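Local coordinates for YohF (Salmonella typhimurium, PDB 6WON), which probably acts as an acetoin dehydrogenase, an oxidoreductase of the short-chain dehydrogenase/reductase family, at residues E57-D62 against E74-R79; I138-V143 against V183-I188. All blocks are in the same frame, centred on the assembly; numbering follows the deposited sequence.

Contact 1: residues E57-D62 against E74-R79; sequences ETIHLD and EHLIQR
Ile59 and Leu76 join strand 56-60 to helix 71-80, the first two elements of the crossover that links the two halves of the Rossmann fold. The chain leaves this outer strand, passes through the helix and re-enters the sheet on strand 85-88. The axes of segments 57-60 and 74-79 come within 8.8 Å and run nearly antiparallel. The side chains of Ile59 and Leu76 pass one another, pointing in opposing senses, and Ile59 CG2 meets Leu76 CD2 at 3.9 Å. The end of the longer Ile59 branch, CD1, touches His75 CB at 3.6 Å, the two side chains lying about perpendicular. Leu76 also sends CD1 against Glu57 CB, at 3.8 Å, and touches Thr34 of strand 30-35 and Ile8 of strand 6-9.

At the more exposed border, Arg79 folds back on the strand because its chain bends at chi3 (60°). Its NH2 makes a salt bridge to Glu57 OE1 at 2.8 Å. This bond is almost straight (177°) and lies in the guanidinium plane, yet it reaches OE1 on the anti side. The carboxylate stands nearly upright to the guanidinium, with the planes 83° apart. Arg55 binds the other oxygen, Glu57 OE2, and also the carbonyl oxygen of Arg79, which ties the strand's start to the helix a second time. The same Arg79 guanidinium also holds the strand backbone at Thr58 O: Arg79 NH2 donates to Thr58 O at 2.7 Å, and Arg79 NH1 adds a weak bond to Thr58 O at 2.9 Å.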
ATOM      1  N   GLU B  57      24.232 -29.599   5.160  1.00 29.70           N
ATOM      2  CA  GLU B  57      24.915 -29.857   3.902  1.00 32.62           C
ATOM      3  C   GLU B  57      25.125 -28.537   3.174  1.00 30.30           C
ATOM      4  O   GLU B  57      24.258 -27.660   3.214  1.00 28.23           O
ATOM      5  CB  GLU B  57      24.110 -30.816   3.011  1.00 33.36           C
ATOM      6  CG  GLU B  57      23.934 -32.215   3.564  1.00 36.10           C
ATOM      7  CD  GLU B  57      25.211 -33.058   3.502  1.00 40.90           C
ATOM      8  OE1 GLU B  57      26.176 -32.672   2.806  1.00 40.83           O
ATOM      9  OE2 GLU B  57      25.248 -34.116   4.163  1.00 43.98           O
ATOM     10  N   THR B  58      26.265 -28.404   2.494  1.00 31.15           N
ATOM     11  CA  THR B  58      26.604 -27.188   1.767  1.00 34.40           C
ATOM     12  C   THR B  58      26.712 -27.465   0.268  1.00 35.58           C
ATOM     13  O   THR B  58      27.007 -28.586  -0.161  1.00 32.22           O
ATOM     14  CB  THR B  58      27.930 -26.579   2.250  1.00 34.19           C
ATOM     15  OG1 THR B  58      28.981 -27.523   2.042  1.00 36.30           O
ATOM     16  CG2 THR B  58      27.862 -26.222   3.727  1.00 33.91           C
ATOM     17  N   ILE B  59      26.473 -26.426  -0.530  1.00 32.37           N
ATOM     18  CA  ILE B  59      26.647 -26.533  -1.972  1.00 34.78           C
ATOM     19  C   ILE B  59      26.952 -25.150  -2.524  1.00 33.26           C
ATOM     20  O   ILE B  59      26.436 -24.136  -2.040  1.00 27.99           O
ATOM     21  CB  ILE B  59      25.422 -27.180  -2.665  1.00 34.92           C
ATOM     22  CG1 ILE B  59      25.872 -27.906  -3.930  1.00 40.24           C
ATOM     23  CG2 ILE B  59      24.353 -26.158  -3.020  1.00 35.49           C
ATOM     24  CD1 ILE B  59      24.833 -28.843  -4.487  1.00 42.39           C
ATOM     25  N   HIS B  60      27.847 -25.125  -3.505  1.00 32.55           N
ATOM     26  CA  HIS B  60      28.112 -23.924  -4.279  1.00 34.65           C
ATOM     27  C   HIS B  60      26.889 -23.581  -5.117  1.00 33.56           C
ATOM     28  O   HIS B  60      26.304 -24.455  -5.764  1.00 33.58           O
ATOM     29  CB  HIS B  60      29.339 -24.157  -5.170  1.00 28.50           C
ATOM     30  CG  HIS B  60      29.614 -23.055  -6.142  1.00 36.16           C
ATOM     31  ND1 HIS B  60      29.766 -21.739  -5.757  1.00 36.34           N
ATOM     32  CD2 HIS B  60      29.793 -23.077  -7.485  1.00 37.14           C
ATOM     33  CE1 HIS B  60      30.010 -20.999  -6.823  1.00 38.78           C
ATOM     34  NE2 HIS B  60      30.034 -21.786  -7.883  1.00 38.54           N
ATOM     35  N   LEU B  61      26.496 -22.312  -5.105  1.00 32.61           N
ATOM     36  CA  LEU B  61      25.419 -21.823  -5.959  1.00 36.78           C
ATOM     37  C   LEU B  61      25.910 -20.580  -6.685  1.00 37.67           C
ATOM     38  O   LEU B  61      26.289 -19.596  -6.041  1.00 39.90           O
ATOM     39  CB  LEU B  61      24.163 -21.518  -5.137  1.00 38.20           C
ATOM     40  CG  LEU B  61      22.944 -20.899  -5.830  1.00 39.12           C
ATOM     41  CD1 LEU B  61      22.361 -21.847  -6.860  1.00 37.73           C
ATOM     42  CD2 LEU B  61      21.871 -20.511  -4.782  1.00 35.13           C
ATOM     43  N   ASP B  62      25.924 -20.631  -8.016  1.00 35.58           N
ATOM     44  CA  ASP B  62      26.310 -19.501  -8.863  1.00 39.20           C
ATOM     45  C   ASP B  62      25.110 -19.104  -9.728  1.00 45.38           C
ATOM     46  O   ASP B  62      24.924 -19.630 -10.828  1.00 46.11           O
ATOM     47  CB  ASP B  62      27.517 -19.868  -9.716  1.00 38.06           C
ATOM     48  CG  ASP B  62      28.105 -18.674 -10.437  1.00 41.98           C
ATOM     49  OD1 ASP B  62      27.504 -17.584 -10.368  1.00 42.64           O
ATOM     50  OD2 ASP B  62      29.179 -18.825 -11.064  1.00 44.90           O
ATOM     51  N   GLU B  74      18.681 -28.401  -6.825  1.00 29.21           N
ATOM     52  CA  GLU B  74      18.192 -29.767  -6.978  1.00 28.30           C
ATOM     53  C   GLU B  74      19.186 -30.774  -6.409  1.00 29.90           C
ATOM     54  O   GLU B  74      18.785 -31.781  -5.808  1.00 28.85           O
ATOM     55  CB  GLU B  74      17.903 -30.057  -8.452  1.00 31.69           C
ATOM     56  CG  GLU B  74      17.554 -31.510  -8.759  1.00 35.83           C
ATOM     57  CD  GLU B  74      16.224 -31.942  -8.158  1.00 37.22           C
ATOM     58  OE1 GLU B  74      15.406 -31.070  -7.788  1.00 35.87           O
ATOM     59  OE2 GLU B  74      15.995 -33.167  -8.053  1.00 39.36           O
ATOM     60  N   HIS B  75      20.487 -30.506  -6.557  1.00 29.44           N
ATOM     61  CA  HIS B  75      21.482 -31.427  -6.008  1.00 35.63           C
ATOM     62  C   HIS B  75      21.473 -31.408  -4.483  1.00 30.99           C
ATOM     63  O   HIS B  75      21.596 -32.461  -3.842  1.00 33.04           O
ATOM     64  CB  HIS B  75      22.872 -31.082  -6.531  1.00 42.10           C
ATOM     65  CG  HIS B  75      22.982 -31.127  -8.021  1.00 52.87           C
ATOM     66  ND1 HIS B  75      22.650 -32.243  -8.759  1.00 58.17           N
ATOM     67  CD2 HIS B  75      23.386 -30.192  -8.915  1.00 56.04           C
ATOM     68  CE1 HIS B  75      22.843 -31.993 -10.042  1.00 59.89           C
ATOM     69  NE2 HIS B  75      23.290 -30.756 -10.164  1.00 58.46           N
ATOM     70  N   LEU B  76      21.345 -30.220  -3.890  1.00 26.95           N
ATOM     71  CA  LEU B  76      21.275 -30.116  -2.435  1.00 27.81           C
ATOM     72  C   LEU B  76      20.049 -30.847  -1.895  1.00 27.71           C
ATOM     73  O   LEU B  76      20.148 -31.637  -0.949  1.00 28.51           O
ATOM     74  CB  LEU B  76      21.260 -28.642  -2.027  1.00 26.12           C
ATOM     75  CG  LEU B  76      21.407 -28.289  -0.543  1.00 30.98           C
ATOM     76  CD1 LEU B  76      22.622 -28.971   0.065  1.00 29.66           C
ATOM     77  CD2 LEU B  76      21.495 -26.762  -0.365  1.00 31.22           C
ATOM     78  N   ILE B  77      18.882 -30.604  -2.502  1.00 25.84           N
ATOM     79  CA  ILE B  77      17.671 -31.326  -2.119  1.00 25.09           C
ATOM     80  C   ILE B  77      17.916 -32.832  -2.147  1.00 28.61           C
ATOM     81  O   ILE B  77      17.582 -33.554  -1.198  1.00 27.21           O
ATOM     82  CB  ILE B  77      16.502 -30.933  -3.038  1.00 27.63           C
ATOM     83  CG1 ILE B  77      16.177 -29.443  -2.886  1.00 26.68           C
ATOM     84  CG2 ILE B  77      15.273 -31.780  -2.729  1.00 28.38           C
ATOM     85  CD1 ILE B  77      15.169 -28.931  -3.900  1.00 26.59           C
ATOM     86  N   GLN B  78      18.520 -33.328  -3.238  1.00 27.33           N
ATOM     87  CA  GLN B  78      18.781 -34.763  -3.343  1.00 30.32           C
ATOM     88  C   GLN B  78      19.654 -35.252  -2.197  1.00 32.98           C
ATOM     89  O   GLN B  78      19.423 -36.335  -1.650  1.00 33.33           O
ATOM     90  CB  GLN B  78      19.434 -35.088  -4.686  1.00 33.78           C
ATOM     91  CG  GLN B  78      18.518 -34.899  -5.886  1.00 38.49           C
ATOM     92  CD  GLN B  78      17.287 -35.791  -5.841  1.00 46.97           C
ATOM     93  OE1 GLN B  78      17.372 -36.971  -5.486  1.00 51.78           O
ATOM     94  NE2 GLN B  78      16.133 -35.232  -6.197  1.00 48.36           N
ATOM     95  N   ARG B  79      20.664 -34.469  -1.814  1.00 36.56           N
ATOM     96  CA  ARG B  79      21.523 -34.891  -0.713  1.00 38.75           C
ATOM     97  C   ARG B  79      20.754 -34.920   0.601  1.00 35.58           C
ATOM     98  O   ARG B  79      20.911 -35.850   1.399  1.00 38.46           O
ATOM     99  CB  ARG B  79      22.741 -33.975  -0.615  1.00 40.46           C
ATOM    100  CG  ARG B  79      23.864 -34.384  -1.563  1.00 46.67           C
ATOM    101  CD  ARG B  79      24.777 -33.215  -1.882  1.00 48.20           C
ATOM    102  NE  ARG B  79      25.407 -32.682  -0.680  1.00 47.79           N
ATOM    103  CZ  ARG B  79      26.164 -31.592  -0.657  1.00 47.11           C
ATOM    104  NH1 ARG B  79      26.380 -30.915  -1.775  1.00 47.89           N
ATOM    105  NH2 ARG B  79      26.703 -31.175   0.485  1.00 46.30           N
TER

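Contact 2: residues I138-V143 against V183-I188; sequences INITSV and VAPGAI
The flat peptide carbonyl of Pro185 receives Val143 N at 2.9 Å, and this donor stands above the carbonyl plane, 40° out of it. A water donates to the same oxygen and is also hydrogen-bonded to Ser142 OG, which is in turn hydrogen-bonded to His144 N. The proline ring itself is puckered. Ile140 crosses it at about a right angle and sets its CG2 against Pro185 CG at 3.8 Å. The neighbouring ring atom, Pro185 CD, approaches Thr141 O at 3.5 Å. Ile219 of helix 216-226 also touches Pro185.

Strands 135-140 and 178-185 run parallel as neighbours in the Rossmann sheet, with strand 238-241 beyond 178-185. Helix 153-173 joins them in a beta-alpha-beta unit. Val183 pairs with Ile140 as a parallel bridge, bonded to the flanking residues. Val183 N donates to Asn139 O at 3.1 Å, and Thr141 N donates to Val183 O at 2.9 Å. On the sheet face that carries Ile140 and Val183, CG1 lies anti to the Val183 backbone N (chi1 176°), which leaves CG2 beside that N and next to Ile138 CG2.

Past the end of strand 135-140, Ala184 CB meets Ser142 O at 3.3 Å and Thr141 OG1 at 3.5 Å; that hydroxyl is hydrogen-bonded to Glu145. Ser142 touches Tyr155 and Lys159, the pair of the YxxxK motif, and its place is consistent with the family's active-site serine. Pro185 and Gly186 match the PG motif that follows this strand in many relatives and lies by the cofactor. Val143 CG1 rests on Gly186 CA at 3.7 Å.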
ATOM      1  N   ILE B 138       9.996 -18.533   1.924  1.00 27.14           N
ATOM      2  CA  ILE B 138      10.177 -17.155   2.359  1.00 26.75           C
ATOM      3  C   ILE B 138      11.124 -16.480   1.381  1.00 27.65           C
ATOM      4  O   ILE B 138      12.249 -16.948   1.173  1.00 26.76           O
ATOM      5  CB  ILE B 138      10.713 -17.070   3.794  1.00 27.33           C
ATOM      6  CG1 ILE B 138       9.676 -17.625   4.779  1.00 28.62           C
ATOM      7  CG2 ILE B 138      11.016 -15.615   4.145  1.00 16.94           C
ATOM      8  CD1 ILE B 138       9.954 -19.021   5.278  1.00 28.05           C
ATOM      9  N   ASN B 139      10.674 -15.385   0.774  1.00 26.52           N
ATOM     10  CA  ASN B 139      11.513 -14.605  -0.126  1.00 23.70           C
ATOM     11  C   ASN B 139      12.013 -13.390   0.644  1.00 23.95           C
ATOM     12  O   ASN B 139      11.207 -12.573   1.103  1.00 22.49           O
ATOM     13  CB  ASN B 139      10.740 -14.173  -1.373  1.00 22.32           C
ATOM     14  CG  ASN B 139      10.324 -15.344  -2.246  1.00 24.95           C
ATOM     15  OD1 ASN B 139      11.114 -16.266  -2.478  1.00 26.76           O
ATOM     16  ND2 ASN B 139       9.074 -15.310  -2.748  1.00 20.20           N
ATOM     17  N   ILE B 140      13.328 -13.289   0.825  1.00 23.57           N
ATOM     18  CA  ILE B 140      13.896 -12.105   1.456  1.00 23.31           C
ATOM     19  C   ILE B 140      13.903 -11.004   0.404  1.00 25.60           C
ATOM     20  O   ILE B 140      14.639 -11.086  -0.582  1.00 26.53           O
ATOM     21  CB  ILE B 140      15.307 -12.352   2.001  1.00 24.40           C
ATOM     22  CG1 ILE B 140      15.336 -13.592   2.898  1.00 25.22           C
ATOM     23  CG2 ILE B 140      15.776 -11.126   2.790  1.00 21.53           C
ATOM     24  CD1 ILE B 140      14.540 -13.432   4.174  1.00 26.96           C
ATOM     25  N   THR B 141      13.075  -9.981   0.596  1.00 21.50           N
ATOM     26  CA  THR B 141      13.113  -8.860  -0.333  1.00 21.37           C
ATOM     27  C   THR B 141      13.844  -7.688   0.315  1.00 21.70           C
ATOM     28  O   THR B 141      15.049  -7.785   0.571  1.00 22.05           O
ATOM     29  CB  THR B 141      11.701  -8.489  -0.789  1.00 24.28           C
ATOM     30  OG1 THR B 141      10.928  -8.062   0.332  1.00 24.44           O
ATOM     31  CG2 THR B 141      11.021  -9.716  -1.416  1.00 24.14           C
ATOM     32  N   SER B 142      13.136  -6.599   0.614  1.00 24.52           N
ATOM     33  CA  SER B 142      13.738  -5.383   1.157  1.00 24.50           C
ATOM     34  C   SER B 142      12.613  -4.370   1.330  1.00 24.88           C
ATOM     35  O   SER B 142      11.541  -4.518   0.737  1.00 24.20           O
ATOM     36  CB  SER B 142      14.822  -4.821   0.225  1.00 26.91           C
ATOM     37  OG  SER B 142      14.946  -3.416   0.342  1.00 30.14           O
ATOM     38  N   VAL B 143      12.860  -3.334   2.140  1.00 22.41           N
ATOM     39  CA  VAL B 143      11.916  -2.217   2.123  1.00 23.47           C
ATOM     40  C   VAL B 143      11.759  -1.678   0.713  1.00 25.04           C
ATOM     41  O   VAL B 143      10.715  -1.106   0.377  1.00 22.69           O
ATOM     42  CB  VAL B 143      12.328  -1.080   3.073  1.00 24.22           C
ATOM     43  CG1 VAL B 143      12.159  -1.518   4.502  1.00 23.72           C
ATOM     44  CG2 VAL B 143      13.777  -0.597   2.783  1.00 22.52           C
ATOM     45  N   VAL B 183       9.781 -11.506   3.600  1.00 21.07           N
ATOM     46  CA  VAL B 183      10.298 -10.688   4.691  1.00 21.14           C
ATOM     47  C   VAL B 183      11.159  -9.601   4.073  1.00 21.65           C
ATOM     48  O   VAL B 183      12.059  -9.896   3.278  1.00 22.14           O
ATOM     49  CB  VAL B 183      11.112 -11.515   5.704  1.00 22.50           C
ATOM     50  CG1 VAL B 183      11.716 -10.602   6.774  1.00 22.54           C
ATOM     51  CG2 VAL B 183      10.239 -12.576   6.345  1.00 20.54           C
ATOM     52  N   ALA B 184      10.889  -8.350   4.443  1.00 22.29           N
ATOM     53  CA  ALA B 184      11.414  -7.166   3.756  1.00 22.11           C
ATOM     54  C   ALA B 184      12.295  -6.394   4.728  1.00 25.61           C
ATOM     55  O   ALA B 184      11.792  -5.546   5.487  1.00 25.41           O
ATOM     56  CB  ALA B 184      10.261  -6.292   3.239  1.00 17.81           C
ATOM     57  N   PRO B 185      13.602  -6.669   4.771  1.00 23.07           N
ATOM     58  CA  PRO B 185      14.452  -5.994   5.762  1.00 22.02           C
ATOM     59  C   PRO B 185      14.678  -4.532   5.409  1.00 21.90           C
ATOM     60  O   PRO B 185      14.702  -4.144   4.243  1.00 23.48           O
ATOM     61  CB  PRO B 185      15.766  -6.786   5.708  1.00 20.99           C
ATOM     62  CG  PRO B 185      15.408  -8.108   5.055  1.00 20.43           C
ATOM     63  CD  PRO B 185      14.342  -7.721   4.046  1.00 18.23           C
ATOM     64  N   GLY B 186      14.824  -3.712   6.447  1.00 20.78           N
ATOM     65  CA  GLY B 186      15.354  -2.373   6.263  1.00 22.57           C
ATOM     66  C   GLY B 186      16.862  -2.480   6.172  1.00 25.63           C
ATOM     67  O   GLY B 186      17.366  -3.437   5.580  1.00 26.59           O
ATOM     68  N   ALA B 187      17.594  -1.547   6.772  1.00 28.22           N
ATOM     69  CA  ALA B 187      19.049  -1.593   6.749  1.00 31.74           C
ATOM     70  C   ALA B 187      19.541  -2.539   7.833  1.00 35.81           C
ATOM     71  O   ALA B 187      19.275  -2.323   9.022  1.00 37.68           O
ATOM     72  CB  ALA B 187      19.637  -0.197   6.940  1.00 31.15           C
ATOM     73  N   ILE B 188      20.245  -3.592   7.423  1.00 34.69           N
ATOM     74  CA  ILE B 188      20.744  -4.625   8.323  1.00 33.11           C
ATOM     75  C   ILE B 188      22.262  -4.564   8.320  1.00 33.63           C
ATOM     76  O   ILE B 188      22.880  -4.558   7.251  1.00 32.04           O
ATOM     77  CB  ILE B 188      20.255  -6.020   7.902  1.00 30.70           C
ATOM     78  CG1 ILE B 188      18.724  -6.032   7.789  1.00 32.21           C
ATOM     79  CG2 ILE B 188      20.766  -7.083   8.874  1.00 25.94           C
ATOM     80  CD1 ILE B 188      18.008  -5.608   9.042  1.00 30.65           C
TER
HETATM   81  O   HOH W   1      17.118  -3.944   2.437  1.00 45.93           O

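Overall arrangement
Both contacts belong to one parallel sheet, but they sit in different halves of it. Contact 1 lies at the outermost strand, 56-60, and near the surface. Contact 2 joins two strands next to the other end and is buried. Their centres are 24 Å apart and their nearest atoms about 12 Å, so they do not touch. Strands 30-35, 6-9 and 85-88 lie between them in the sheet. In the chain, contact 1 closes before contact 2 opens. Contact 2 adjoins the probable active site, marked by Ser142, Tyr155 and Lys159. Contact 1 is away from it and packs helix 71-80 on the face of the sheet near its outer strand 56-60.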